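Local coordinates for protein syncytin-1 (Homo sapiens, PDB 5HA6) that forms the trimeric fusion subunit of an endogenous retroviral envelope glycoprotein and probably drives membrane fusion between cells, at residues Gln51-Asn55 and Tyr89-Ser93. The protein carries 1 engineered substitution. Residues are numbered along the deposited sequence; the frame is centred on the assembly and turned at random.
Sequences QDQLN and YVNQS
Gln51 packs its side chain against Ser93 where the outer layer of a post-fusion-like trimer of hairpins meets the inner helix. Residues 51-55 lie on the long helix 25-71, which lines the three-chain core. Residues 89-93 come back alongside it and lead into helix 93-115. The tight part is at Ser93. Gln51 CD lies 3.4 Å from Ser93 CA, and Gln51 CG is 3.8 Å from Ser93 CB. The Gln51 chain leaves anti to its own N (chi1 -172°) and bends at chi2 (67°), which lays the end group across the serine. Leu50 of the second subunit also packs on Gln51.

The other side is looser and bridged by water. Asn55 OD1 stays 3.6 Å from Asn91 OD1. One water donates to both of these oxygens and accepts from Tyr89 OH, at 2.6 Å. It sits at the edge of the tyrosine ring, in its plane. The two Asn amides are turned 79° apart. Tyr89 reaches Leu54 only with its hydroxyl, 4.0 Å from Leu54 CB.

Asn91 also shapes the turn into the helix, where Gln92 is the N-cap residue. Asn91 OD1 accepts from Ser93 N in an Asx turn, with the donor well above the carbonyl plane. Asn91 ND2 donates to Ser93 OG at 3.2 Å, and that oxygen lies close to the Asn91 amide plane.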
loop_
_atom_site.group_PDB
_atom_site.type_symbol
_atom_site.label_atom_id
_atom_site.label_comp_id
_atom_site.label_asym_id
_atom_site.label_seq_id
_atom_site.Cartn_x
_atom_site.Cartn_y
_atom_site.Cartn_z
ATOM N N GLN A 51 0.577 4.534 -2.714
ATOM C CA GLN A 51 1.678 5.504 -2.475
ATOM C C GLN A 51 1.238 6.959 -2.469
ATOM O O GLN A 51 1.693 7.745 -1.616
ATOM C CB GLN A 51 2.799 5.357 -3.503
ATOM C CG GLN A 51 4.039 6.205 -3.180
ATOM C CD GLN A 51 4.719 5.710 -1.921
ATOM O OE1 GLN A 51 5.127 4.548 -1.865
ATOM N NE2 GLN A 51 4.792 6.557 -0.883
ATOM N N ASP A 52 0.332 7.322 -3.380
ATOM C CA ASP A 52 -0.203 8.651 -3.387
ATOM C C ASP A 52 -0.874 8.943 -2.053
ATOM O O ASP A 52 -0.735 10.053 -1.528
ATOM C CB ASP A 52 -1.216 8.852 -4.540
ATOM C CG ASP A 52 -0.550 8.980 -5.896
ATOM O OD1 ASP A 52 -1.226 8.735 -6.900
ATOM O OD2 ASP A 52 0.657 9.284 -5.954
ATOM N N GLN A 53 -1.665 7.997 -1.523
ATOM C CA GLN A 53 -2.305 8.255 -0.224
ATOM C C GLN A 53 -1.325 8.352 0.935
ATOM O O GLN A 53 -1.496 9.226 1.807
ATOM C CB GLN A 53 -3.354 7.181 0.081
ATOM C CG GLN A 53 -4.554 7.236 -0.902
ATOM C CD GLN A 53 -5.357 5.973 -0.823
ATOM O OE1 GLN A 53 -4.966 4.937 -1.371
ATOM N NE2 GLN A 53 -6.448 6.020 -0.093
ATOM N N LEU A 54 -0.313 7.490 0.993
ATOM C CA LEU A 54 0.771 7.740 1.962
ATOM C C LEU A 54 1.411 9.130 1.868
ATOM O O LEU A 54 1.584 9.814 2.900
ATOM C CB LEU A 54 1.879 6.726 1.783
ATOM C CG LEU A 54 1.538 5.413 2.418
ATOM C CD1 LEU A 54 2.487 4.343 1.860
ATOM C CD2 LEU A 54 1.729 5.576 3.945
ATOM N N ASN A 55 1.762 9.550 0.651
ATOM C CA ASN A 55 2.300 10.896 0.462
ATOM C C ASN A 55 1.314 11.953 0.973
ATOM O O ASN A 55 1.712 12.924 1.619
ATOM C CB ASN A 55 2.612 11.182 -1.012
ATOM C CG ASN A 55 3.644 10.214 -1.607
ATOM O OD1 ASN A 55 4.444 9.609 -0.898
ATOM N ND2 ASN A 55 3.607 10.059 -2.931
ATOM N N TYR A 89 9.637 9.902 9.909
ATOM C CA TYR A 89 8.998 9.192 8.814
ATOM C C TYR A 89 10.014 9.000 7.710
ATOM O O TYR A 89 10.659 9.960 7.284
ATOM C CB TYR A 89 7.797 9.950 8.248
ATOM C CG TYR A 89 7.172 9.290 7.010
ATOM C CD1 TYR A 89 6.792 7.968 7.037
ATOM C CD2 TYR A 89 6.945 10.013 5.840
ATOM C CE1 TYR A 89 6.193 7.355 5.933
ATOM C CE2 TYR A 89 6.347 9.426 4.749
ATOM C CZ TYR A 89 5.973 8.102 4.783
ATOM O OH TYR A 89 5.379 7.521 3.658
ATOM N N VAL A 90 10.120 7.786 7.198
ATOM C CA VAL A 90 11.023 7.559 6.078
ATOM C C VAL A 90 10.186 7.323 4.833
ATOM O O VAL A 90 9.600 6.272 4.672
ATOM C CB VAL A 90 11.924 6.389 6.312
ATOM C CG1 VAL A 90 12.890 6.240 5.155
ATOM C CG2 VAL A 90 12.654 6.543 7.631
ATOM N N ASN A 91 10.163 8.315 3.967
ATOM C CA ASN A 91 9.375 8.254 2.730
ATOM C C ASN A 91 10.098 7.436 1.694
ATOM O O ASN A 91 11.252 7.675 1.388
ATOM C CB ASN A 91 9.138 9.660 2.162
ATOM C CG ASN A 91 8.724 9.623 0.678
ATOM O OD1 ASN A 91 7.741 8.987 0.333
ATOM N ND2 ASN A 91 9.431 10.362 -0.155
ATOM N N GLN A 92 9.427 6.451 1.161
ATOM C CA GLN A 92 10.018 5.584 0.195
ATOM C C GLN A 92 9.212 5.528 -1.106
ATOM O O GLN A 92 9.221 4.507 -1.820
ATOM C CB GLN A 92 10.181 4.213 0.815
ATOM C CG GLN A 92 11.220 4.231 1.956
ATOM C CD GLN A 92 11.512 2.866 2.480
ATOM O OE1 GLN A 92 10.614 2.171 2.960
ATOM N NE2 GLN A 92 12.767 2.458 2.389
ATOM N N SER A 93 8.611 6.654 -1.468
ATOM C CA SER A 93 7.844 6.725 -2.715
ATOM C C SER A 93 8.704 6.362 -3.920
ATOM O O SER A 93 8.208 5.766 -4.871
ATOM C CB SER A 93 7.277 8.116 -2.941
ATOM O OG SER A 93 8.352 9.067 -2.889
HETATM O O HOH W 1 5.486 9.012 1.499
#